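Local coordinates for protein hydroxylase (Rhodococcus sp., PDB 2OR0) that is a putative hydroxylase of the acyl-CoA dehydrogenase-like family and probably uses reduced flavin to insert one oxygen atom of dioxygen into its substrate, at residues A139-D143 against G144-L148; V185-R189 against T190-I194; Q286-K289 against E290-Y293; L295-I298 against G299-A302; I313-A316 against D317-D321. One frame throughout, in Å; residues are numbered along the deposited sequence.

Contact 1 of 5, residues A139-D143 against G144-L148; sequences ATPVD and GGYVL
T140 and V147 face each other as an antiparallel hydrogen-bonded pair. T140 N gives its hydrogen to V147 O at 2.7 Å, nearly straight at 170°. V147 N returns the bond to T140 O, also at 2.7 Å. V142 and G145 form the next such pair: V142 N reaches G145 O and G145 N reaches V142 O, both at 3.0 Å. Both donors stand above the acceptor carbonyl planes. A CA-H...O contact runs from Y146 CA to T140 O. This is a beta hairpin closed by a type II turn from V142 to G145. G144 and G145 both have positive phi, where a side chain would press on the preceding carbonyl oxygen. On one face of the hairpin V142 CG2 meets V147 CG2 at 3.8 Å. On the other, the Y146 ring lies obliquely beside P141, with CD1 3.6 Å from P141 CA. Y146 CB also touches A139 CB at 3.9 Å. With CG anti to the backbone N (chi1 -166°), L148 brings CD1 to 4.0 Å from A139 CB. Strand 163-170 pairs with strand 137-142 in the sheet, and L183 of strand 182-188 meets both A139 and Y146 on their face.

Contact 2 of 5, residues V185-R189 against T190-I194; sequences VILPR and TDYQI
D191 N bonds to P188 O at 2.8 Å, with the donor well above the carbonyl plane. Y192 N bonds to R189 O at 3.3 Å. That bond is long but straight (170°), and its donor stands even further out of the carbonyl plane. The guanidinium of R189 finds its polar partners outside the turn. NH1 donates to the backbone oxygens of D159 and C161, and the backbone of R189 is hydrogen-bonded to Q162. This leaves a flat face of the guanidinium for packing, and I194 CD1 sits over its centre, 3.5 Å from R189 CZ. The chain here leaves strand 182-188, makes a short 3-10 turn and enters strand 193-195, so the turn links two strands of the mixed beta sheet. The Y192 side chain folds back on this turn. Its CG lies between the backbone N and the carbonyl carbon (chi1 57°), which sets the ring against R189. R189 CA makes a CH-pi contact over one ring face, 3.8 Å from the Y192 centroid. L187 O lies at the ring edge, in plane, 3.6 Å from Y192 CE2. L187 CB packs on Y192 CD2 at 4.0 Å. Replacing Y192 by alanine removes the ring, which would probably take the CH-pi partner from R189 CA, cost L187 CB one of its packing partners and open a gap there. P188 CG touches T190 CG2 at 3.8 Å and also lies close to D191 OD2.

Contact 3 of 5, residues Q286-K289 against E290-Y293; sequences QKIK and EDPY
K287 and I288 accept from the residues three places on: E290 N bonds to K287 O at 3.0 Å and D291 N to I288 O at 2.8 Å, both donors standing above the carbonyl planes. These bonds belong to a short 3-10 turn that leads into helix 292-324, with D291 as its N-cap. The turn ends the loop that follows helix 250-277. K287 and E290 run side by side and point the same way. Both chains are extended beyond CG, and K287 CD comes to 3.9 Å from E290 OE2. The charged ends stay further apart, with K287 NZ 4.3 Å from E290 OE2. This is too far for a salt bridge. I288 is buried and packs on R280 and A282 of the same loop. Its CD1 comes to 4.1 Å from D291 OD2, and these two side chains also lie alongside each other. The Q286 chain bends at chi2 and crosses D291 at about a right angle. D291 CG is anti to the backbone N (chi1 -172°), which carries the carboxylate to the first turn of the helix. There OD1 accepts from V294 N and, more weakly, from Y293 N at 3.0 Å.

Contact 4 of 5, residues L295-I298 against G299-A302; sequences LSAI and GESA
E300 lays its side chain along the turn before it, and its CG comes to 3.2 Å from S296 O. This carbonyl also takes the hydrogen bond of E300 N at 3.0 Å. CG is anti to the carbonyl carbon of E300 (chi1 -64°), and the chain runs on extended, bringing OE1 to 3.8 Å from A297 CA. A water bridges A297 and E300. It donates to A297 O at 2.9 Å and, weakly, to E300 OE1 at 3.5 Å. A297 O thus accepts twice, from the water and from S301 N. The other bonds follow the same i to i+4 pattern of an alpha helix. G299 N reaches L295 O, and A302 N reaches I298 O at 2.9 Å. A302 CB rests 3.4 Å from the same I298 O. Further out, I298 and A302 pack on L270 of helix 250-277, and I298 also meets H273 and Q277. On the side of helix 331-356, S301 OG is hydrogen-bonded to A351 O, and the residue also touches E354 and I355. S296 OG is hydrogen-bonded to P292 O, one turn back. The chemistry is that of a helix with unlike sides: I298 and A302 pack on one helix, the S301 hydroxyl bonds to a backbone oxygen of another, and the exposed E300 carboxylate, with a water as weak partner, is probably at least partly hydrated.

Contact 5 of 5, residues I313-A316 against D317-D321; sequences IETA and DRFYD
E314 and R318 form an i to i+4 salt bridge on the alpha helix 292-324, at the exposed side of this contact. R318 grips the carboxylate side-on. Its NH1 bonds to E314 OE1 at 2.8 Å and its NE to E314 OE2 at 2.9 Å, the latter almost straight. Both oxygens are met on their syn sides, and the carboxylate and guanidinium planes are 19° apart. E314 CG is anti to the backbone N (chi1 -171°), and a bend at chi2 brings the carboxylate to R318. With an alanine in place of R318, the E314 carboxylate would probably lose its charge partner and be freer to turn. The D317 carboxylate has another partner: OD2 makes a salt bridge with R79 of helix 78-91. The opposite character is found at T315 and F319, both buried. T315 CG2 lies over the centre of the F319 ring in a CH-pi contact, 3.8 Å from the centroid and 13° off the ring normal. M248, P249 and I329 pack on F319 as well. A316 and Y320 rest on P78 of helix 78-91, and Y320 N bonds to A316 O at 2.8 Å. A water joins the packed part to the polar one: it accepts from R318 NH1 at 3.0 Å and lies 2.8 Å from T315 OG1, to which it is hydrogen-bonded.

How the contacts relate
All five contacts are local and follow one another along the chain; none nests in or crosses another. Contact 1 closes a hairpin between strands 137-142 and 145-155. Contact 2 closes the turn between strands 182-188 and 193-195 of the same sheet. The two touch where L148 CD2 packs on L187 CD1 at 3.8 Å. The other three lie on or at the start of helix 292-324. Contact 3 opens it, and contact 4 touches contact 3 through L295 CD1 and K289 O. Contact 5 lies farther along, its centre about 28 Å from that of contact 4. Contacts 1 and 3 have centres about 65 Å apart, so the set runs from the sheet to the far end of the helical part.

Contact 1 of 5, residues A139-D143 against G144-L148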
loop_
_atom_site.group_PDB
_atom_site.type_symbol
_atom_site.label_atom_id
_atom_site.label_comp_id
_atom_site.label_asym_id
_atom_site.label_seq_id
_atom_site.Cartn_x
_atom_site.Cartn_y
_atom_site.Cartn_z
ATOM N N ALA A 139 -15.656 -16.221 -9.949
ATOM C CA ALA A 139 -15.601 -16.100 -11.402
ATOM C C ALA A 139 -16.067 -17.426 -12.039
ATOM O O ALA A 139 -15.422 -18.464 -11.876
ATOM C CB ALA A 139 -14.152 -15.736 -11.864
ATOM N N THR A 140 -17.207 -17.382 -12.727
ATOM C CA THR A 140 -17.711 -18.553 -13.463
ATOM C C THR A 140 -17.166 -18.526 -14.884
ATOM O O THR A 140 -17.431 -17.565 -15.628
ATOM C CB THR A 140 -19.285 -18.592 -13.495
ATOM O OG1 THR A 140 -19.786 -18.618 -12.147
ATOM C CG2 THR A 140 -19.779 -19.837 -14.242
ATOM N N PRO A 141 -16.395 -19.564 -15.271
ATOM C CA PRO A 141 -15.886 -19.621 -16.647
ATOM C C PRO A 141 -17.026 -19.771 -17.640
ATOM O O PRO A 141 -17.857 -20.691 -17.511
ATOM C CB PRO A 141 -15.028 -20.883 -16.676
ATOM C CG PRO A 141 -14.839 -21.283 -15.253
ATOM C CD PRO A 141 -15.981 -20.733 -14.477
ATOM N N VAL A 142 -17.083 -18.845 -18.587
ATOM C CA VAL A 142 -17.957 -18.969 -19.741
ATOM C C VAL A 142 -17.113 -18.785 -21.006
ATOM O O VAL A 142 -15.951 -18.345 -20.941
ATOM C CB VAL A 142 -19.073 -17.919 -19.706
ATOM C CG1 VAL A 142 -20.004 -18.171 -18.507
ATOM C CG2 VAL A 142 -18.490 -16.500 -19.652
ATOM N N ASP A 143 -17.690 -19.099 -22.160
ATOM C CA ASP A 143 -16.977 -18.872 -23.415
ATOM C C ASP A 143 -16.516 -17.397 -23.562
ATOM O O ASP A 143 -17.315 -16.463 -23.457
ATOM C CB ASP A 143 -17.813 -19.346 -24.621
ATOM C CG ASP A 143 -17.094 -19.118 -25.943
ATOM O OD1 ASP A 143 -16.200 -19.935 -26.285
ATOM O OD2 ASP A 143 -17.397 -18.097 -26.616
ATOM N N GLY A 144 -15.209 -17.195 -23.744
ATOM C CA GLY A 144 -14.668 -15.827 -23.864
ATOM C C GLY A 144 -14.115 -15.193 -22.580
ATOM O O GLY A 144 -13.451 -14.149 -22.638
ATOM N N GLY A 145 -14.375 -15.812 -21.432
ATOM C CA GLY A 145 -13.884 -15.294 -20.149
ATOM C C GLY A 145 -14.611 -15.817 -18.922
ATOM O O GLY A 145 -14.727 -17.023 -18.713
ATOM N N TYR A 146 -15.087 -14.901 -18.081
ATOM C CA TYR A 146 -15.740 -15.320 -16.832
ATOM C C TYR A 146 -16.888 -14.413 -16.503
ATOM O O TYR A 146 -16.922 -13.259 -16.962
ATOM C CB TYR A 146 -14.748 -15.281 -15.667
ATOM C CG TYR A 146 -13.495 -16.091 -15.894
ATOM C CD1 TYR A 146 -13.375 -17.370 -15.369
ATOM C CD2 TYR A 146 -12.423 -15.563 -16.626
ATOM C CE1 TYR A 146 -12.232 -18.123 -15.571
ATOM C CE2 TYR A 146 -11.243 -16.308 -16.830
ATOM C CZ TYR A 146 -11.167 -17.580 -16.299
ATOM O OH TYR A 146 -10.041 -18.330 -16.498
ATOM N N VAL A 147 -17.815 -14.909 -15.671
ATOM C CA VAL A 147 -18.815 -14.009 -15.089
ATOM C C VAL A 147 -18.570 -13.928 -13.578
ATOM O O VAL A 147 -18.407 -14.957 -12.902
ATOM C CB VAL A 147 -20.281 -14.377 -15.431
ATOM C CG1 VAL A 147 -21.194 -13.266 -15.001
ATOM C CG2 VAL A 147 -20.450 -14.570 -16.967
ATOM N N LEU A 148 -18.547 -12.694 -13.087
ATOM C CA LEU A 148 -18.079 -12.384 -11.742
ATOM C C LEU A 148 -19.207 -11.961 -10.799
ATOM O O LEU A 148 -20.013 -11.120 -11.132
ATOM C CB LEU A 148 -17.033 -11.258 -11.798
ATOM C CG LEU A 148 -16.230 -11.075 -10.499
ATOM C CD1 LEU A 148 -15.134 -12.114 -10.387
ATOM C CD2 LEU A 148 -15.652 -9.683 -10.481
#

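Contact 2 of 5, residues V185-R189 against T190-I194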
loop_
_atom_site.group_PDB
_atom_site.type_symbol
_atom_site.label_atom_id
_atom_site.label_comp_id
_atom_site.label_asym_id
_atom_site.label_seq_id
_atom_site.Cartn_x
_atom_site.Cartn_y
_atom_site.Cartn_z
ATOM N N VAL A 185 -8.765 -9.880 -11.684
ATOM C CA VAL A 185 -9.667 -9.500 -12.786
ATOM C C VAL A 185 -9.814 -7.983 -12.838
ATOM O O VAL A 185 -9.794 -7.313 -11.794
ATOM C CB VAL A 185 -11.079 -10.191 -12.645
ATOM C CG1 VAL A 185 -10.951 -11.705 -12.685
ATOM C CG2 VAL A 185 -11.806 -9.754 -11.354
ATOM N N ILE A 186 -9.937 -7.430 -14.039
ATOM C CA ILE A 186 -10.097 -5.982 -14.195
ATOM C C ILE A 186 -11.520 -5.657 -14.673
ATOM O O ILE A 186 -12.006 -6.272 -15.634
ATOM C CB ILE A 186 -9.036 -5.388 -15.170
ATOM C CG1 ILE A 186 -7.625 -5.540 -14.594
ATOM C CG2 ILE A 186 -9.297 -3.921 -15.465
ATOM C CD1 ILE A 186 -6.770 -6.518 -15.389
ATOM N N LEU A 187 -12.185 -4.714 -13.991
ATOM C CA LEU A 187 -13.567 -4.307 -14.315
ATOM C C LEU A 187 -13.655 -2.808 -14.392
ATOM O O LEU A 187 -13.057 -2.124 -13.571
ATOM C CB LEU A 187 -14.569 -4.768 -13.245
ATOM C CG LEU A 187 -15.008 -6.226 -13.184
ATOM C CD1 LEU A 187 -13.907 -7.098 -12.646
ATOM C CD2 LEU A 187 -16.239 -6.349 -12.307
ATOM N N PRO A 188 -14.395 -2.280 -15.386
ATOM C CA PRO A 188 -14.676 -0.853 -15.409
ATOM C C PRO A 188 -15.718 -0.523 -14.333
ATOM O O PRO A 188 -16.472 -1.418 -13.937
ATOM C CB PRO A 188 -15.265 -0.638 -16.805
ATOM C CG PRO A 188 -15.823 -1.974 -17.198
ATOM C CD PRO A 188 -14.966 -2.992 -16.547
ATOM N N ARG A 189 -15.748 0.736 -13.878
ATOM C CA ARG A 189 -16.615 1.160 -12.765
ATOM C C ARG A 189 -18.089 0.966 -13.100
ATOM O O ARG A 189 -18.933 0.771 -12.223
ATOM C CB ARG A 189 -16.358 2.625 -12.393
ATOM C CG ARG A 189 -17.210 3.114 -11.244
ATOM C CD ARG A 189 -16.433 3.988 -10.307
ATOM N NE ARG A 189 -17.314 4.957 -9.666
ATOM C CZ ARG A 189 -16.897 6.033 -9.007
ATOM N NH1 ARG A 189 -15.594 6.286 -8.878
ATOM N NH2 ARG A 189 -17.784 6.857 -8.465
ATOM N N THR A 190 -18.373 1.031 -14.393
ATOM C CA THR A 190 -19.690 0.742 -14.923
ATOM C C THR A 190 -20.202 -0.668 -14.555
ATOM O O THR A 190 -21.427 -0.906 -14.489
ATOM C CB THR A 190 -19.674 0.965 -16.460
ATOM O OG1 THR A 190 -20.986 1.351 -16.872
ATOM C CG2 THR A 190 -19.220 -0.277 -17.201
ATOM N N ASP A 191 -19.274 -1.592 -14.295
ATOM C CA ASP A 191 -19.635 -2.968 -14.003
ATOM C C ASP A 191 -19.661 -3.344 -12.516
ATOM O O ASP A 191 -19.789 -4.512 -12.187
ATOM C CB ASP A 191 -18.729 -3.921 -14.771
ATOM C CG ASP A 191 -19.078 -3.994 -16.276
ATOM O OD1 ASP A 191 -20.126 -3.438 -16.692
ATOM O OD2 ASP A 191 -18.296 -4.623 -17.035
ATOM N N TYR A 192 -19.552 -2.364 -11.623
ATOM C CA TYR A 192 -19.702 -2.658 -10.179
ATOM C C TYR A 192 -20.335 -1.517 -9.417
ATOM O O TYR A 192 -20.569 -0.436 -9.957
ATOM C CB TYR A 192 -18.371 -3.095 -9.525
ATOM C CG TYR A 192 -17.224 -2.090 -9.672
ATOM C CD1 TYR A 192 -17.089 -1.016 -8.792
ATOM C CD2 TYR A 192 -16.282 -2.230 -10.686
ATOM C CE1 TYR A 192 -16.047 -0.100 -8.920
ATOM C CE2 TYR A 192 -15.242 -1.326 -10.833
ATOM C CZ TYR A 192 -15.124 -0.259 -9.947
ATOM O OH TYR A 192 -14.082 0.642 -10.090
ATOM N N GLN A 193 -20.609 -1.783 -8.150
ATOM C CA GLN A 193 -21.297 -0.847 -7.287
ATOM C C GLN A 193 -20.418 -0.588 -6.060
ATOM O O GLN A 193 -19.926 -1.518 -5.435
ATOM C CB GLN A 193 -22.671 -1.433 -6.857
ATOM C CG GLN A 193 -23.440 -0.583 -5.826
ATOM C CD GLN A 193 -24.402 -1.378 -4.886
ATOM O OE1 GLN A 193 -25.091 -0.777 -4.023
ATOM N NE2 GLN A 193 -24.448 -2.705 -5.045
ATOM N N ILE A 194 -20.255 0.687 -5.745
ATOM C CA ILE A 194 -19.567 1.155 -4.540
ATOM C C ILE A 194 -20.643 1.248 -3.452
ATOM O O ILE A 194 -21.626 1.974 -3.617
ATOM C CB ILE A 194 -18.905 2.553 -4.771
ATOM C CG1 ILE A 194 -17.773 2.471 -5.818
ATOM C CG2 ILE A 194 -18.349 3.132 -3.464
ATOM C CD1 ILE A 194 -17.222 3.849 -6.296
#

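Contact 3 of 5, residues Q286-K289 against E290-Y293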
loop_
_atom_site.group_PDB
_atom_site.type_symbol
_atom_site.label_atom_id
_atom_site.label_comp_id
_atom_site.label_asym_id
_atom_site.label_seq_id
_atom_site.Cartn_x
_atom_site.Cartn_y
_atom_site.Cartn_z
ATOM N N GLN A 286 7.047 21.316 34.731
ATOM C CA GLN A 286 8.196 20.851 33.939
ATOM C C GLN A 286 8.112 21.151 32.419
ATOM O O GLN A 286 7.151 20.732 31.757
ATOM C CB GLN A 286 8.309 19.330 34.176
ATOM C CG GLN A 286 9.341 18.572 33.334
ATOM C CD GLN A 286 10.782 18.994 33.619
ATOM O OE1 GLN A 286 11.587 19.122 32.691
ATOM N NE2 GLN A 286 11.112 19.213 34.900
ATOM N N LYS A 287 9.113 21.848 31.868
ATOM C CA LYS A 287 9.252 21.950 30.398
ATOM C C LYS A 287 9.660 20.587 29.829
ATOM O O LYS A 287 10.662 20.008 30.274
ATOM C CB LYS A 287 10.300 22.983 29.980
ATOM C CG LYS A 287 10.019 24.410 30.395
ATOM C CD LYS A 287 11.194 25.306 29.999
ATOM C CE LYS A 287 11.081 26.699 30.640
ATOM N NZ LYS A 287 12.148 27.619 30.120
ATOM N N ILE A 288 8.902 20.093 28.846
ATOM C CA ILE A 288 9.214 18.808 28.199
ATOM C C ILE A 288 10.600 18.805 27.538
ATOM O O ILE A 288 11.309 17.822 27.643
ATOM C CB ILE A 288 8.099 18.325 27.200
ATOM C CG1 ILE A 288 6.797 17.988 27.939
ATOM C CG2 ILE A 288 8.570 17.116 26.371
ATOM C CD1 ILE A 288 6.928 16.845 28.953
ATOM N N LYS A 289 10.996 19.907 26.894
ATOM C CA LYS A 289 12.355 20.012 26.319
ATOM C C LYS A 289 13.489 19.858 27.361
ATOM O O LYS A 289 14.653 19.708 27.005
ATOM C CB LYS A 289 12.531 21.296 25.476
ATOM C CG LYS A 289 12.603 22.585 26.299
ATOM C CD LYS A 289 12.762 23.845 25.427
ATOM C CE LYS A 289 12.530 25.112 26.276
ATOM N NZ LYS A 289 12.722 26.376 25.490
ATOM N N GLU A 290 13.147 19.866 28.642
ATOM C CA GLU A 290 14.104 19.546 29.709
ATOM C C GLU A 290 13.813 18.204 30.416
ATOM O O GLU A 290 14.435 17.881 31.427
ATOM C CB GLU A 290 14.156 20.687 30.729
ATOM C CG GLU A 290 14.709 22.011 30.138
ATOM C CD GLU A 290 14.558 23.217 31.079
ATOM O OE1 GLU A 290 14.057 23.043 32.231
ATOM O OE2 GLU A 290 14.942 24.342 30.648
ATOM N N ASP A 291 12.873 17.427 29.891
ATOM C CA ASP A 291 12.470 16.168 30.534
ATOM C C ASP A 291 13.303 14.960 29.994
ATOM O O ASP A 291 13.131 14.567 28.840
ATOM C CB ASP A 291 10.960 15.949 30.331
ATOM C CG ASP A 291 10.416 14.771 31.125
ATOM O OD1 ASP A 291 11.044 13.696 31.187
ATOM O OD2 ASP A 291 9.329 14.918 31.696
ATOM N N PRO A 292 14.178 14.365 30.831
ATOM C CA PRO A 292 15.058 13.323 30.283
ATOM C C PRO A 292 14.319 11.990 29.962
ATOM O O PRO A 292 14.751 11.243 29.045
ATOM C CB PRO A 292 16.081 13.110 31.405
ATOM C CG PRO A 292 15.275 13.381 32.693
ATOM C CD PRO A 292 14.431 14.599 32.268
ATOM N N TYR A 293 13.235 11.723 30.705
ATOM C CA TYR A 293 12.427 10.509 30.540
ATOM C C TYR A 293 11.700 10.562 29.211
ATOM O O TYR A 293 11.790 9.613 28.432
ATOM C CB TYR A 293 11.437 10.309 31.706
ATOM C CG TYR A 293 12.040 10.688 33.065
ATOM C CD1 TYR A 293 12.998 9.879 33.677
ATOM C CD2 TYR A 293 11.665 11.878 33.706
ATOM C CE1 TYR A 293 13.553 10.237 34.907
ATOM C CE2 TYR A 293 12.207 12.248 34.935
ATOM C CZ TYR A 293 13.152 11.448 35.521
ATOM O OH TYR A 293 13.699 11.805 36.734
#

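Contact 4 of 5, residues L295-I298 against G299-A302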
loop_
_atom_site.group_PDB
_atom_site.type_symbol
_atom_site.label_atom_id
_atom_site.label_comp_id
_atom_site.label_asym_id
_atom_site.label_seq_id
_atom_site.Cartn_x
_atom_site.Cartn_y
_atom_site.Cartn_z
ATOM N N LEU A 295 12.302 12.729 26.654
ATOM C CA LEU A 295 13.220 12.948 25.537
ATOM C C LEU A 295 13.983 11.676 25.140
ATOM O O LEU A 295 14.190 11.424 23.967
ATOM C CB LEU A 295 14.182 14.144 25.782
ATOM C CG LEU A 295 13.549 15.552 25.741
ATOM C CD1 LEU A 295 14.618 16.658 25.637
ATOM C CD2 LEU A 295 12.625 15.710 24.594
ATOM N N SER A 296 14.395 10.877 26.112
ATOM C CA SER A 296 15.088 9.633 25.758
ATOM C C SER A 296 14.128 8.632 25.105
ATOM O O SER A 296 14.523 7.902 24.197
ATOM C CB SER A 296 15.806 9.019 26.938
ATOM O OG SER A 296 14.921 8.726 27.987
ATOM N N ALA A 297 12.861 8.649 25.525
ATOM C CA ALA A 297 11.847 7.795 24.902
ATOM C C ALA A 297 11.560 8.212 23.471
ATOM O O ALA A 297 11.347 7.357 22.634
ATOM C CB ALA A 297 10.568 7.778 25.715
ATOM N N ILE A 298 11.581 9.510 23.181
ATOM C CA ILE A 298 11.495 9.979 21.776
ATOM C C ILE A 298 12.641 9.451 20.906
ATOM O O ILE A 298 12.415 9.026 19.765
ATOM C CB ILE A 298 11.411 11.542 21.629
ATOM C CG1 ILE A 298 10.105 12.069 22.223
ATOM C CG2 ILE A 298 11.557 11.974 20.121
ATOM C CD1 ILE A 298 10.059 13.616 22.399
ATOM N N GLY A 299 13.868 9.513 21.433
ATOM C CA GLY A 299 15.033 8.934 20.735
ATOM C C GLY A 299 14.842 7.440 20.456
ATOM O O GLY A 299 15.087 6.976 19.347
ATOM N N GLU A 300 14.376 6.693 21.453
ATOM C CA GLU A 300 14.178 5.270 21.294
ATOM C C GLU A 300 13.192 4.983 20.172
ATOM O O GLU A 300 13.451 4.134 19.322
ATOM C CB GLU A 300 13.656 4.634 22.585
ATOM C CG GLU A 300 14.615 4.699 23.749
ATOM C CD GLU A 300 13.998 4.190 25.071
ATOM O OE1 GLU A 300 12.740 4.079 25.176
ATOM O OE2 GLU A 300 14.784 3.936 26.023
ATOM N N SER A 301 12.066 5.687 20.165
ATOM C CA SER A 301 11.042 5.483 19.142
ATOM C C SER A 301 11.502 5.888 17.757
ATOM O O SER A 301 11.235 5.159 16.792
ATOM C CB SER A 301 9.741 6.233 19.496
ATOM O OG SER A 301 9.127 5.598 20.609
ATOM N N ALA A 302 12.188 7.037 17.659
ATOM C CA ALA A 302 12.775 7.475 16.384
ATOM C C ALA A 302 13.750 6.450 15.826
ATOM O O ALA A 302 13.812 6.286 14.615
ATOM C CB ALA A 302 13.475 8.839 16.527
HETATM O O HOH W 1 9.954 4.912 23.306
#

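Contact 5 of 5, residues I313-A316 against D317-D321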
loop_
_atom_site.group_PDB
_atom_site.type_symbol
_atom_site.label_atom_id
_atom_site.label_comp_id
_atom_site.label_asym_id
_atom_site.label_seq_id
_atom_site.Cartn_x
_atom_site.Cartn_y
_atom_site.Cartn_z
ATOM N N ILE A 313 13.308 -0.893 2.707
ATOM C CA ILE A 313 13.908 -0.412 1.475
ATOM C C ILE A 313 15.121 -1.261 1.053
ATOM O O ILE A 313 15.324 -1.498 -0.139
ATOM C CB ILE A 313 14.213 1.091 1.579
ATOM C CG1 ILE A 313 12.933 1.868 1.903
ATOM C CG2 ILE A 313 14.793 1.658 0.246
ATOM C CD1 ILE A 313 13.135 3.424 1.891
ATOM N N GLU A 314 15.893 -1.755 2.027
ATOM C CA GLU A 314 17.070 -2.593 1.737
ATOM C C GLU A 314 16.698 -3.877 0.969
ATOM O O GLU A 314 17.386 -4.264 0.000
ATOM C CB GLU A 314 17.857 -2.896 3.023
ATOM C CG GLU A 314 19.228 -3.591 2.836
ATOM C CD GLU A 314 19.148 -5.107 2.567
ATOM O OE1 GLU A 314 18.260 -5.835 3.118
ATOM O OE2 GLU A 314 20.012 -5.598 1.796
ATOM N N THR A 315 15.602 -4.534 1.381
ATOM C CA THR A 315 15.107 -5.691 0.639
ATOM C C THR A 315 14.907 -5.397 -0.861
ATOM O O THR A 315 15.354 -6.176 -1.713
ATOM C CB THR A 315 13.780 -6.216 1.207
ATOM O OG1 THR A 315 13.954 -6.549 2.598
ATOM C CG2 THR A 315 13.338 -7.461 0.418
ATOM N N ALA A 316 14.226 -4.288 -1.161
ATOM C CA ALA A 316 13.906 -3.890 -2.528
ATOM C C ALA A 316 15.174 -3.536 -3.336
ATOM O O ALA A 316 15.267 -3.913 -4.503
ATOM C CB ALA A 316 12.913 -2.722 -2.544
ATOM N N ASP A 317 16.125 -2.808 -2.713
ATOM C CA ASP A 317 17.428 -2.494 -3.339
ATOM C C ASP A 317 18.123 -3.743 -3.841
ATOM O O ASP A 317 18.632 -3.786 -4.970
ATOM C CB ASP A 317 18.394 -1.927 -2.313
ATOM C CG ASP A 317 18.215 -0.482 -2.058
ATOM O OD1 ASP A 317 17.563 0.240 -2.835
ATOM O OD2 ASP A 317 18.775 -0.061 -1.030
ATOM N N ARG A 318 18.192 -4.726 -2.950
ATOM C CA ARG A 318 18.904 -5.970 -3.170
ATOM C C ARG A 318 18.202 -6.848 -4.187
ATOM O O ARG A 318 18.867 -7.445 -5.046
ATOM C CB ARG A 318 19.079 -6.710 -1.859
ATOM C CG ARG A 318 19.753 -8.060 -1.951
ATOM C CD ARG A 318 20.288 -8.508 -0.544
ATOM N NE ARG A 318 19.358 -8.052 0.500
ATOM C CZ ARG A 318 18.254 -8.717 0.866
ATOM N NH1 ARG A 318 17.454 -8.216 1.802
ATOM N NH2 ARG A 318 17.954 -9.888 0.303
ATOM N N PHE A 319 16.869 -6.939 -4.085
ATOM C CA PHE A 319 16.079 -7.680 -5.071
ATOM C C PHE A 319 16.270 -7.031 -6.450
ATOM O O PHE A 319 16.465 -7.726 -7.447
ATOM C CB PHE A 319 14.591 -7.682 -4.678
ATOM C CG PHE A 319 14.217 -8.708 -3.608
ATOM C CD1 PHE A 319 15.186 -9.371 -2.851
ATOM C CD2 PHE A 319 12.857 -8.967 -3.329
ATOM C CE1 PHE A 319 14.827 -10.304 -1.853
ATOM C CE2 PHE A 319 12.488 -9.898 -2.345
ATOM C CZ PHE A 319 13.471 -10.565 -1.608
ATOM N N TYR A 320 16.197 -5.710 -6.506
ATOM C CA TYR A 320 16.388 -5.017 -7.773
ATOM C C TYR A 320 17.765 -5.342 -8.378
ATOM O O TYR A 320 17.848 -5.585 -9.570
ATOM C CB TYR A 320 16.221 -3.513 -7.629
ATOM C CG TYR A 320 16.244 -2.775 -8.966
ATOM C CD1 TYR A 320 15.060 -2.513 -9.654
ATOM C CD2 TYR A 320 17.457 -2.332 -9.535
ATOM C CE1 TYR A 320 15.070 -1.852 -10.878
ATOM C CE2 TYR A 320 17.477 -1.639 -10.760
ATOM C CZ TYR A 320 16.282 -1.414 -11.423
ATOM O OH TYR A 320 16.273 -0.748 -12.624
ATOM N N ASP A 321 18.812 -5.346 -7.542
ATOM C CA ASP A 321 20.179 -5.674 -7.981
ATOM C C ASP A 321 20.284 -7.058 -8.588
ATOM O O ASP A 321 20.866 -7.202 -9.663
ATOM C CB ASP A 321 21.199 -5.518 -6.845
ATOM C CG ASP A 321 21.578 -4.075 -6.613
ATOM O OD1 ASP A 321 21.354 -3.252 -7.532
ATOM O OD2 ASP A 321 22.094 -3.751 -5.510
HETATM O O HOH W 2 14.923 -9.166 3.098
#